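Side-chain contacts in probable ABC transporter phosphite binding protein PhnD1 (Prochlorococcus marinus str. MIT 9301, PDB 5LQ5), which probably serves as the solute-binding subunit of an ABC transporter, binding inorganic phosphite strongly and methylphosphonate and phosphate only very weakly: residues K28-Q33 with K227-N232; A48-F53 with R72-N77; R118-S123 with I162-S167; Q242-D245 with R251-K254. All coordinates share one frame; numbering follows the deposited sequence. Where two conformers were deposited one is given.

Contact 1: residues K28-Q33 with K227-N232; sequences KELSKQ and KSVILN
The amide nitrogen of Q33 is gripped from two directions. Q33 NE2 donates to E29 OE2 at 2.9 Å, one helical turn back, and to a water at 2.7 Å; that water in turn donates to the backbone oxygen V229 O at 2.8 Å and so bridges the two helices. E29 OE2 receives the amide on its anti lone pair, the N-H running at 151° and the carboxylate standing somewhat off the amide plane, while the same oxygen also bonds H240 of helix 238-246. Two donors converging on one carboxylate oxygen probably favour its charged form. With its nitrogen held in this way, the amide of Q33 is fixed in rotation and lies flat against V229: CG1 sits over the amide, 3.7 Å from Q33 CD and nearly as close to the oxygen and nitrogen, whereas V229 CG2 meets Q33 OE1 at 3.6 Å. V229 places CG1 there by setting it anti to the backbone N (chi1 167°). Beneath this polar rim the contact turns apolar. L30 CD1 reaches V229 CG1 at 3.9 Å and touches I230 more loosely, and I230 continues down to I81 and A82 of strand 79-84. Segments 28-33 and 227-231, with axes 10.5 Å apart and N-to-C directions at 126°, let helices 16-34 and 222-231 pack obliquely as a layer over the six-stranded sheet, part of the alpha/beta lobe architecture of periplasmic binding proteins.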
loop_
_atom_site.group_PDB
_atom_site.type_symbol
_atom_site.label_atom_id
_atom_site.label_comp_id
_atom_site.label_asym_id
_atom_site.label_seq_id
_atom_site.Cartn_x
_atom_site.Cartn_y
_atom_site.Cartn_z
ATOM N N LYS A 28 17.988 -4.242 -8.549
ATOM C CA LYS A 28 19.410 -4.203 -8.925
ATOM C C LYS A 28 20.323 -4.403 -7.712
ATOM O O LYS A 28 21.328 -5.103 -7.789
ATOM C CB LYS A 28 19.757 -2.914 -9.692
ATOM C CG LYS A 28 19.387 -2.986 -11.172
ATOM C CD LYS A 28 19.647 -1.666 -11.885
ATOM C CE LYS A 28 19.004 -1.627 -13.269
ATOM N NZ LYS A 28 19.923 -2.066 -14.352
ATOM N N GLU A 29 19.946 -3.826 -6.588
ATOM C CA GLU A 29 20.700 -3.975 -5.337
ATOM C C GLU A 29 20.602 -5.425 -4.823
ATOM O O GLU A 29 21.592 -6.026 -4.427
ATOM C CB GLU A 29 20.243 -2.985 -4.263
ATOM C CG GLU A 29 21.057 -3.021 -2.956
ATOM C CD GLU A 29 22.555 -2.771 -3.163
ATOM O OE1 GLU A 29 22.946 -2.061 -4.133
ATOM O OE2 GLU A 29 23.356 -3.289 -2.341
ATOM N N LEU A 30 19.400 -5.984 -4.795
ATOM C CA LEU A 30 19.258 -7.409 -4.436
ATOM C C LEU A 30 20.104 -8.327 -5.304
ATOM O O LEU A 30 20.761 -9.250 -4.819
ATOM C CB LEU A 30 17.781 -7.858 -4.518
ATOM C CG LEU A 30 17.082 -7.966 -3.174
ATOM C CD1 LEU A 30 17.089 -6.643 -2.421
ATOM C CD2 LEU A 30 15.663 -8.454 -3.435
ATOM N N SER A 31 20.110 -8.047 -6.596
ATOM C CA SER A 31 20.858 -8.874 -7.533
ATOM C C SER A 31 22.361 -8.838 -7.237
ATOM O O SER A 31 23.041 -9.853 -7.302
ATOM C CB SER A 31 20.625 -8.433 -8.968
ATOM O OG SER A 31 21.446 -9.181 -9.844
ATOM N N LYS A 32 22.868 -7.659 -6.904
ATOM C CA LYS A 32 24.297 -7.511 -6.558
ATOM C C LYS A 32 24.664 -8.311 -5.293
ATOM O O LYS A 32 25.663 -9.025 -5.258
ATOM C CB LYS A 32 24.663 -6.051 -6.356
ATOM C CG LYS A 32 24.835 -5.266 -7.648
ATOM C CD LYS A 32 25.268 -3.835 -7.372
ATOM C CE LYS A 32 25.108 -2.958 -8.606
ATOM N NZ LYS A 32 25.311 -1.519 -8.297
ATOM N N GLN A 33 23.836 -8.188 -4.259
ATOM C CA GLN A 33 24.098 -8.831 -2.962
ATOM C C GLN A 33 23.825 -10.325 -2.917
ATOM O O GLN A 33 24.537 -11.066 -2.223
ATOM C CB GLN A 33 23.338 -8.161 -1.848
ATOM C CG GLN A 33 23.758 -6.725 -1.582
ATOM C CD GLN A 33 23.391 -6.258 -0.170
ATOM O OE1 GLN A 33 23.591 -6.977 0.818
ATOM N NE2 GLN A 33 22.798 -5.074 -0.069
ATOM N N LYS A 227 16.223 -12.123 3.369
ATOM C CA LYS A 227 15.691 -11.347 4.490
ATOM C C LYS A 227 16.787 -10.436 5.078
ATOM O O LYS A 227 16.588 -9.238 5.317
ATOM C CB LYS A 227 15.116 -12.302 5.517
ATOM C CG LYS A 227 14.516 -11.649 6.722
ATOM C CD LYS A 227 13.797 -12.680 7.586
ATOM C CE LYS A 227 13.446 -12.096 8.933
ATOM N NZ LYS A 227 12.576 -13.020 9.729
ATOM N N SER A 228 17.971 -11.015 5.227
ATOM C CA SER A 228 19.158 -10.296 5.722
ATOM C C SER A 228 19.524 -9.090 4.859
ATOM O O SER A 228 19.761 -8.001 5.368
ATOM C CB SER A 228 20.345 -11.259 5.823
ATOM O OG SER A 228 21.377 -10.691 6.596
ATOM N N VAL A 229 19.525 -9.278 3.550
ATOM C CA VAL A 229 19.841 -8.168 2.632
ATOM C C VAL A 229 18.865 -7.012 2.826
ATOM O O VAL A 229 19.246 -5.853 2.926
ATOM C CB VAL A 229 19.851 -8.631 1.157
ATOM C CG1 VAL A 229 19.859 -7.473 0.163
ATOM C CG2 VAL A 229 21.034 -9.562 0.922
ATOM N N ILE A 230 17.588 -7.344 2.901
ATOM C CA ILE A 230 16.551 -6.298 3.016
ATOM C C ILE A 230 16.658 -5.586 4.386
ATOM O O ILE A 230 16.610 -4.362 4.469
ATOM C CB ILE A 230 15.141 -6.890 2.768
ATOM C CG1 ILE A 230 15.011 -7.383 1.299
ATOM C CG2 ILE A 230 14.056 -5.868 3.098
ATOM C CD1 ILE A 230 13.744 -8.184 1.005
ATOM N N LEU A 231 16.830 -6.361 5.451
ATOM C CA LEU A 231 16.940 -5.793 6.794
ATOM C C LEU A 231 18.236 -4.998 7.020
ATOM O O LEU A 231 18.302 -4.142 7.902
ATOM C CB LEU A 231 16.825 -6.900 7.845
ATOM C CG LEU A 231 15.467 -7.590 7.931
ATOM C CD1 LEU A 231 15.561 -8.785 8.880
ATOM C CD2 LEU A 231 14.378 -6.637 8.372
ATOM N N ASN A 232 19.254 -5.290 6.228
ATOM C CA ASN A 232 20.573 -4.643 6.413
ATOM C C ASN A 232 20.825 -3.459 5.476
ATOM O O ASN A 232 21.900 -2.862 5.509
ATOM C CB ASN A 232 21.709 -5.659 6.309
ATOM C CG ASN A 232 21.760 -6.609 7.501
ATOM O OD1 ASN A 232 21.518 -6.219 8.618
ATOM N ND2 ASN A 232 22.136 -7.849 7.251
HETATM O O HOH W 1 21.812 -4.723 2.467
#

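Contact 2: residues A48-F53 with R72-N77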
loop_
_atom_site.group_PDB
_atom_site.type_symbol
_atom_site.label_atom_id
_atom_site.label_comp_id
_atom_site.label_asym_id
_atom_site.label_seq_id
_atom_site.Cartn_x
_atom_site.Cartn_y
_atom_site.Cartn_z
ATOM N N ALA A 48 -4.245 -8.513 -9.329
ATOM C CA ALA A 48 -3.190 -9.140 -10.152
ATOM C C ALA A 48 -1.913 -9.405 -9.333
ATOM O O ALA A 48 -1.146 -10.330 -9.635
ATOM C CB ALA A 48 -2.875 -8.314 -11.386
ATOM N N ALA A 49 -1.644 -8.560 -8.354
ATOM C CA ALA A 49 -0.502 -8.793 -7.466
ATOM C C ALA A 49 -0.700 -10.053 -6.617
ATOM O O ALA A 49 0.188 -10.906 -6.514
ATOM C CB ALA A 49 -0.249 -7.565 -6.609
ATOM N N VAL A 50 -1.909 -10.183 -6.074
ATOM C CA VAL A 50 -2.267 -11.356 -5.279
ATOM C C VAL A 50 -2.252 -12.616 -6.162
ATOM O O VAL A 50 -1.651 -13.650 -5.819
ATOM C CB VAL A 50 -3.612 -11.182 -4.575
ATOM C CG1 VAL A 50 -3.963 -12.493 -3.852
ATOM C CG2 VAL A 50 -3.537 -10.025 -3.577
ATOM N N THR A 51 -2.893 -12.525 -7.305
ATOM C CA THR A 51 -3.004 -13.724 -8.159
ATOM C C THR A 51 -1.631 -14.095 -8.791
ATOM O O THR A 51 -1.296 -15.238 -8.922
ATOM C CB THR A 51 -4.064 -13.465 -9.254
ATOM O OG1 THR A 51 -5.327 -13.217 -8.615
ATOM C CG2 THR A 51 -4.168 -14.640 -10.248
ATOM N N GLY A 52 -0.815 -13.111 -9.119
ATOM C CA GLY A 52 0.539 -13.375 -9.653
ATOM C C GLY A 52 1.408 -14.071 -8.602
ATOM O O GLY A 52 2.260 -14.911 -8.889
ATOM N N PHE A 53 1.172 -13.720 -7.350
ATOM C CA PHE A 53 1.890 -14.371 -6.241
ATOM C C PHE A 53 1.391 -15.817 -6.124
ATOM O O PHE A 53 2.200 -16.745 -6.081
ATOM C CB PHE A 53 1.741 -13.595 -4.940
ATOM C CG PHE A 53 2.605 -14.097 -3.831
ATOM C CD1 PHE A 53 3.953 -13.754 -3.760
ATOM C CD2 PHE A 53 2.110 -14.977 -2.899
ATOM C CE1 PHE A 53 4.748 -14.246 -2.739
ATOM C CE2 PHE A 53 2.901 -15.482 -1.895
ATOM C CZ PHE A 53 4.229 -15.133 -1.819
ATOM N N ARG A 72 -1.376 -14.403 1.378
ATOM C CA ARG A 72 -0.931 -15.473 2.281
ATOM C C ARG A 72 -2.019 -16.522 2.585
ATOM O O ARG A 72 -1.714 -17.690 2.786
ATOM C CB ARG A 72 -0.298 -14.840 3.530
ATOM C CG ARG A 72 1.058 -14.243 3.180
ATOM C CD ARG A 72 1.850 -13.605 4.298
ATOM N NE ARG A 72 1.270 -12.335 4.785
ATOM C CZ ARG A 72 0.507 -12.244 5.867
ATOM N NH1 ARG A 72 0.038 -11.059 6.240
ATOM N NH2 ARG A 72 0.212 -13.331 6.583
ATOM N N LEU A 73 -3.278 -16.123 2.542
ATOM C CA LEU A 73 -4.368 -17.066 2.658
ATOM C C LEU A 73 -4.465 -17.962 1.409
ATOM O O LEU A 73 -4.696 -19.157 1.515
ATOM C CB LEU A 73 -5.690 -16.350 2.919
ATOM C CG LEU A 73 -5.851 -15.752 4.315
ATOM C CD1 LEU A 73 -7.053 -14.812 4.329
ATOM C CD2 LEU A 73 -5.969 -16.844 5.407
ATOM N N GLN A 74 -4.313 -17.356 0.228
ATOM C CA GLN A 74 -4.390 -18.056 -1.072
ATOM C C GLN A 74 -3.163 -18.901 -1.361
ATOM O O GLN A 74 -3.207 -19.808 -2.157
ATOM C CB GLN A 74 -4.589 -17.063 -2.220
ATOM C CG GLN A 74 -5.939 -16.366 -2.261
ATOM C CD GLN A 74 -6.319 -15.971 -3.681
ATOM O OE1 GLN A 74 -5.455 -15.684 -4.485
ATOM N NE2 GLN A 74 -7.606 -16.003 -3.997
ATOM N N THR A 75 -2.068 -18.536 -0.722
ATOM C CA THR A 75 -0.746 -19.097 -0.955
ATOM C C THR A 75 -0.104 -19.537 0.370
ATOM O O THR A 75 0.735 -18.820 0.924
ATOM C CB THR A 75 0.172 -18.057 -1.649
ATOM O OG1 THR A 75 -0.597 -17.322 -2.613
ATOM C CG2 THR A 75 1.347 -18.711 -2.341
ATOM N N PRO A 76 -0.499 -20.722 0.886
ATOM C CA PRO A 76 0.020 -21.243 2.122
ATOM C C PRO A 76 1.537 -21.369 2.226
ATOM O O PRO A 76 2.254 -21.574 1.237
ATOM C CB PRO A 76 -0.622 -22.633 2.231
ATOM C CG PRO A 76 -1.774 -22.609 1.330
ATOM C CD PRO A 76 -1.429 -21.672 0.238
ATOM N N ASN A 77 2.021 -21.134 3.437
ATOM C CA ASN A 77 3.425 -21.381 3.784
ATOM C C ASN A 77 4.367 -20.372 3.135
ATOM O O ASN A 77 5.575 -20.573 3.033
ATOM C CB ASN A 77 3.800 -22.828 3.453
ATOM C CG ASN A 77 2.910 -23.806 4.185
ATOM O OD1 ASN A 77 2.258 -24.641 3.573
ATOM N ND2 ASN A 77 2.805 -23.632 5.502
#
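F53 and T75 bury the most surface here, and they meet at the rim of the phenyl ring. T75 OG1 lies at the ring edge, close to its plane, 3.6 Å from F53 CD2, and the methyl T75 CG2 comes to 3.6 Å from F53 CE2, so the two branches meet neighbouring ring carbons, the methyl raised above the plane on the hydroxyl's side. F53 arrives there by turning CG anti to its backbone N (chi1 -172°), which carries the ring from the side of helix 46-54 across to the other segment; V61 and V209 of the sheet pack against it. T75 is the residue at which the chain leaves helix 65-74, and its hydroxyl is occupied by the backbone oxygen of A71, one turn earlier, which ties the helix end together. Q74 supplies the second patch. Its extended side chain runs at about a right angle to V50, and Q74 OE1 rests 3.6 Å from the methyl V50 CG1. V50 also packs on S67, Q70 and A71 of helix 65-74 and on F63, between the two helices and the sheet. The two segments share no hydrogen bond and cohere by van der Waals contact. The hydroxyl enters this apolar patch with its hydrogen bond already made, whereas Q74 OE1 is buried against a methyl with no partner anywhere in the model, a probable small cost against the packing gained.

Contact 3: residues R118-S123 with I162-S167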
loop_
_atom_site.group_PDB
_atom_site.type_symbol
_atom_site.label_atom_id
_atom_site.label_comp_id
_atom_site.label_asym_id
_atom_site.label_seq_id
_atom_site.Cartn_x
_atom_site.Cartn_y
_atom_site.Cartn_z
ATOM N N ARG A 118 -19.718 13.450 -3.357
ATOM C CA ARG A 118 -19.119 12.480 -4.271
ATOM C C ARG A 118 -17.777 12.034 -3.670
ATOM O O ARG A 118 -16.867 12.853 -3.480
ATOM C CB ARG A 118 -18.928 13.086 -5.652
ATOM C CG ARG A 118 -20.229 13.487 -6.333
ATOM C CD ARG A 118 -19.971 14.342 -7.566
ATOM N NE ARG A 118 -19.121 15.470 -7.200
ATOM C CZ ARG A 118 -18.352 16.140 -8.047
ATOM N NH1 ARG A 118 -18.340 15.818 -9.309
ATOM N NH2 ARG A 118 -17.589 17.118 -7.620
ATOM N N PHE A 119 -17.674 10.759 -3.314
ATOM C CA PHE A 119 -16.530 10.246 -2.519
ATOM C C PHE A 119 -15.857 9.112 -3.288
ATOM O O PHE A 119 -16.526 8.244 -3.854
ATOM C CB PHE A 119 -16.984 9.733 -1.140
ATOM C CG PHE A 119 -15.858 9.304 -0.270
ATOM C CD1 PHE A 119 -15.224 10.219 0.552
ATOM C CD2 PHE A 119 -15.352 8.024 -0.348
ATOM C CE1 PHE A 119 -14.130 9.854 1.331
ATOM C CE2 PHE A 119 -14.278 7.638 0.428
ATOM C CZ PHE A 119 -13.647 8.552 1.247
ATOM N N THR A 120 -14.526 9.143 -3.323
ATOM C CA THR A 120 -13.745 8.025 -3.898
ATOM C C THR A 120 -12.731 7.447 -2.886
ATOM O O THR A 120 -12.005 8.162 -2.208
ATOM C CB THR A 120 -13.033 8.380 -5.204
ATOM O OG1 THR A 120 -12.503 7.185 -5.812
ATOM C CG2 THR A 120 -11.915 9.407 -5.027
ATOM N N PHE A 121 -12.706 6.137 -2.830
ATOM C CA PHE A 121 -11.653 5.378 -2.236
ATOM C C PHE A 121 -10.556 5.135 -3.275
ATOM O O PHE A 121 -10.676 5.480 -4.461
ATOM C CB PHE A 121 -12.189 4.001 -1.825
ATOM C CG PHE A 121 -13.216 4.021 -0.713
ATOM C CD1 PHE A 121 -12.859 4.296 0.596
ATOM C CD2 PHE A 121 -14.529 3.745 -0.982
ATOM C CE1 PHE A 121 -13.795 4.248 1.600
ATOM C CE2 PHE A 121 -15.467 3.731 0.014
ATOM C CZ PHE A 121 -15.104 3.984 1.289
ATOM N N GLY A 122 -9.474 4.549 -2.821
ATOM C CA GLY A 122 -8.471 3.949 -3.691
ATOM C C GLY A 122 -8.920 2.591 -4.232
ATOM O O GLY A 122 -10.102 2.363 -4.454
ATOM N N SER A 123 -7.963 1.687 -4.412
ATOM C CA SER A 123 -8.318 0.323 -4.809
ATOM C C SER A 123 -9.324 -0.289 -3.865
ATOM O O SER A 123 -9.240 -0.088 -2.662
ATOM C CB SER A 123 -7.089 -0.583 -4.847
ATOM O OG SER A 123 -7.450 -1.962 -5.091
ATOM N N ILE A 162 -5.846 11.207 -5.388
ATOM C CA ILE A 162 -5.459 12.630 -5.327
ATOM C C ILE A 162 -5.927 13.319 -6.621
ATOM O O ILE A 162 -6.528 14.386 -6.576
ATOM C CB ILE A 162 -3.934 12.792 -5.141
ATOM C CG1 ILE A 162 -3.534 12.371 -3.728
ATOM C CG2 ILE A 162 -3.501 14.225 -5.461
ATOM C CD1 ILE A 162 -2.030 12.173 -3.559
ATOM N N ALA A 163 -5.653 12.692 -7.760
ATOM C CA ALA A 163 -5.929 13.346 -9.052
ATOM C C ALA A 163 -7.424 13.584 -9.260
ATOM O O ALA A 163 -7.855 14.650 -9.744
ATOM C CB ALA A 163 -5.339 12.550 -10.213
ATOM N N LEU A 164 -8.231 12.630 -8.824
ATOM C CA LEU A 164 -9.685 12.714 -8.960
ATOM C C LEU A 164 -10.305 13.788 -8.072
ATOM O O LEU A 164 -11.207 14.503 -8.488
ATOM C CB LEU A 164 -10.341 11.374 -8.641
ATOM C CG LEU A 164 -10.207 10.280 -9.698
ATOM C CD1 LEU A 164 -10.619 8.950 -9.059
ATOM C CD2 LEU A 164 -11.000 10.564 -10.976
ATOM N N VAL A 165 -9.841 13.880 -6.827
ATOM C CA VAL A 165 -10.392 14.893 -5.929
ATOM C C VAL A 165 -9.850 16.272 -6.378
ATOM O O VAL A 165 -10.589 17.252 -6.410
ATOM C CB VAL A 165 -10.120 14.609 -4.458
ATOM C CG1 VAL A 165 -10.816 15.635 -3.575
ATOM C CG2 VAL A 165 -10.597 13.216 -4.055
ATOM N N ASN A 166 -8.573 16.319 -6.769
ATOM C CA ASN A 166 -7.951 17.584 -7.232
ATOM C C ASN A 166 -8.632 18.183 -8.462
ATOM O O ASN A 166 -8.767 19.394 -8.571
ATOM C CB ASN A 166 -6.479 17.410 -7.558
ATOM C CG ASN A 166 -5.755 18.746 -7.606
ATOM O OD1 ASN A 166 -5.733 19.455 -6.606
ATOM N ND2 ASN A 166 -5.194 19.108 -8.766
ATOM N N SER A 167 -9.108 17.325 -9.361
ATOM C CA SER A 167 -9.786 17.806 -10.585
ATOM C C SER A 167 -11.234 18.244 -10.387
ATOM O O SER A 167 -11.835 18.861 -11.243
ATOM C CB SER A 167 -9.771 16.737 -11.673
ATOM O OG SER A 167 -10.652 15.685 -11.290
#
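This is a light, apolar strand-to-helix contact, in which helix 158-167 rests on strand 119-121, an inner strand of the five-stranded sheet. One strand residue, T120, carries it with two branches directed at two neighbours on the helix. The methyl T120 CG2 meets V165 CG2 at 4.1 Å, the two side chains meeting at a slant, while T120 OG1 stands 4.1 Å from L164 CD1, with that leucine passing at about a right angle. The split follows from the first torsion: chi1 of -170° sends OG1 opposite the backbone N and wedges the methyl between N and the carbonyl carbon. It also lets the hydroxyl bond within its own strand, T120 OG1 donating to F121 O at 2.8 Å, in the carbonyl plane and on a lone pair. A buried hydroxyl is thereby satisfied without help from the helix. On the helix, V165 also packs on L194, and S167 OG donates to L164 O from well above the carbonyl plane. F119 and F121 point to the other side of the strand, where F119 CE2 sits 3.5 Å above the centre of the F121 ring and F121 packs under helix 127-139. Strand 119-121 is therefore sandwiched between helices. Helix 158-167 links the parallel strands 153-154 and 172-176, which lie on either side of 119-121, so the arrangement is that of a beta-alpha-beta crossover whose helix packs on the strand it skips.

Contact 4: residues Q242-D245 with R251-K254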
loop_
_atom_site.group_PDB
_atom_site.type_symbol
_atom_site.label_atom_id
_atom_site.label_comp_id
_atom_site.label_asym_id
_atom_site.label_seq_id
_atom_site.Cartn_x
_atom_site.Cartn_y
_atom_site.Cartn_z
ATOM N N GLN A 242 19.258 5.739 -1.770
ATOM C CA GLN A 242 18.431 6.035 -2.945
ATOM C C GLN A 242 17.201 5.160 -2.923
ATOM O O GLN A 242 16.104 5.622 -3.249
ATOM C CB GLN A 242 19.152 5.742 -4.250
ATOM C CG GLN A 242 20.180 6.761 -4.688
ATOM C CD GLN A 242 20.834 6.361 -6.000
ATOM O OE1 GLN A 242 20.404 5.405 -6.660
ATOM N NE2 GLN A 242 21.882 7.083 -6.383
ATOM N N ILE A 243 17.399 3.894 -2.562
ATOM C CA ILE A 243 16.268 2.933 -2.475
ATOM C C ILE A 243 15.378 3.301 -1.294
ATOM O O ILE A 243 14.156 3.434 -1.428
ATOM C CB ILE A 243 16.774 1.467 -2.339
ATOM C CG1 ILE A 243 17.406 0.997 -3.646
ATOM C CG2 ILE A 243 15.643 0.509 -1.988
ATOM C CD1 ILE A 243 18.438 -0.116 -3.471
ATOM N N LEU A 244 15.990 3.414 -0.125
ATOM C CA LEU A 244 15.271 3.703 1.135
ATOM C C LEU A 244 14.454 4.995 1.074
ATOM O O LEU A 244 13.298 5.050 1.531
ATOM C CB LEU A 244 16.215 3.701 2.349
ATOM C CG LEU A 244 16.744 2.312 2.767
ATOM C CD1 LEU A 244 18.024 2.419 3.561
ATOM C CD2 LEU A 244 15.710 1.520 3.557
ATOM N N ASP A 245 15.033 6.016 0.458
ATOM C CA ASP A 245 14.316 7.305 0.270
ATOM C C ASP A 245 13.035 7.133 -0.597
ATOM O O ASP A 245 12.015 7.786 -0.364
ATOM C CB ASP A 245 15.212 8.360 -0.378
ATOM C CG ASP A 245 16.281 8.926 0.568
ATOM O OD1 ASP A 245 16.243 8.683 1.810
ATOM O OD2 ASP A 245 17.163 9.644 0.039
ATOM N N ARG A 251 15.030 2.603 7.253
ATOM C CA ARG A 251 15.384 1.190 7.325
ATOM C C ARG A 251 14.157 0.311 7.074
ATOM O O ARG A 251 13.013 0.768 7.157
ATOM C CB ARG A 251 15.954 0.848 8.707
ATOM C CG ARG A 251 15.005 1.136 9.870
ATOM C CD ARG A 251 15.625 0.752 11.203
ATOM N NE ARG A 251 14.660 0.859 12.296
ATOM C CZ ARG A 251 14.760 0.273 13.486
ATOM N NH1 ARG A 251 15.812 -0.481 13.801
ATOM N NH2 ARG A 251 13.780 0.440 14.371
ATOM N N PHE A 252 14.429 -0.948 6.787
ATOM C CA PHE A 252 13.444 -2.026 6.926
ATOM C C PHE A 252 13.682 -2.768 8.235
ATOM O O PHE A 252 14.799 -2.842 8.698
ATOM C CB PHE A 252 13.510 -3.013 5.765
ATOM C CG PHE A 252 13.002 -2.460 4.457
ATOM C CD1 PHE A 252 11.644 -2.345 4.213
ATOM C CD2 PHE A 252 13.882 -2.057 3.484
ATOM C CE1 PHE A 252 11.197 -1.821 3.000
ATOM C CE2 PHE A 252 13.452 -1.549 2.286
ATOM C CZ PHE A 252 12.100 -1.445 2.020
ATOM N N ILE A 253 12.614 -3.315 8.788
ATOM C CA ILE A 253 12.591 -4.047 10.053
ATOM C C ILE A 253 11.802 -5.342 9.889
ATOM O O ILE A 253 11.054 -5.520 8.921
ATOM C CB ILE A 253 11.949 -3.218 11.198
ATOM C CG1 ILE A 253 10.475 -2.922 10.911
ATOM C CG2 ILE A 253 12.722 -1.924 11.415
ATOM C CD1 ILE A 253 9.740 -2.360 12.111
ATOM N N LYS A 254 11.942 -6.215 10.869
ATOM C CA LYS A 254 11.256 -7.503 10.893
ATOM C C LYS A 254 9.723 -7.322 11.016
ATOM O O LYS A 254 9.215 -6.357 11.583
ATOM C CB LYS A 254 11.749 -8.404 12.037
ATOM C CG LYS A 254 13.196 -8.788 11.861
ATOM C CD LYS A 254 13.653 -9.742 12.933
ATOM C CE LYS A 254 15.166 -9.749 12.990
ATOM N NZ LYS A 254 15.675 -10.684 14.025
#
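L244 and F252 come together through similar first torsions, each near -71°, which set CG opposite the carbonyl carbon and send both side chains toward each other between helix and strand. In L244, with CD1 nearly anti to CA (chi2 158°), CD2 is the branch turned to the incoming chain. That single methyl does the touching. L244 CD2 lies 3.8 Å from R251 CA and 3.9 Å from R251 N, so it presses on the backbone of the arginine, and it stands 4.0 Å from both F252 CD2 and F252 CE2. The leucine tip therefore fills the corner between the main chain of R251 and the ring of F252. The rest of that ring is held by other aromatics, W208 and F247 both meeting it edge-to-face, and by I230 of helix 222-231. R251 points its CB away from the helix; its NE forms a salt bridge with D85, and I253 CG2 lies 3.5 Å above one face of the guanidinium, toward its rim, which together hold the flat group in place. The contact thus has a greasy inner side at L244 and F252 and a charged outer side at R251. Beyond it, I253 pairs by backbone hydrogen bonds with Q83. The chain leaving helix 238-246 thus turns aside into a short, weakly bonded edge strand, antiparallel to 79-84 at the margin of the mixed sheet of this alpha/beta lobe.

Overall arrangement
Contacts 1 and 4 adjoin on the same side of the chain's centre, 11 Å apart between centres, contact 4 running from the helical layer into the sheet's edge strand; they touch where E29 CB packs on I243 CD1 at 3.5 Å and L231 meets I253. Contact 2 belongs to the same lobe but lies across that sheet, its centre about 23 Å from contact 1's. Contact 3 stands apart in the other lobe, 36 Å from contact 1 between centres. Phosphite binds between the lobes, about 10 Å from the side chain of V50, 13 Å from T120 and 14 Å from F252. Helices 46-54 and 158-167 begin at pocket residues Y46 and H158, linking contacts 2 and 3 to the site.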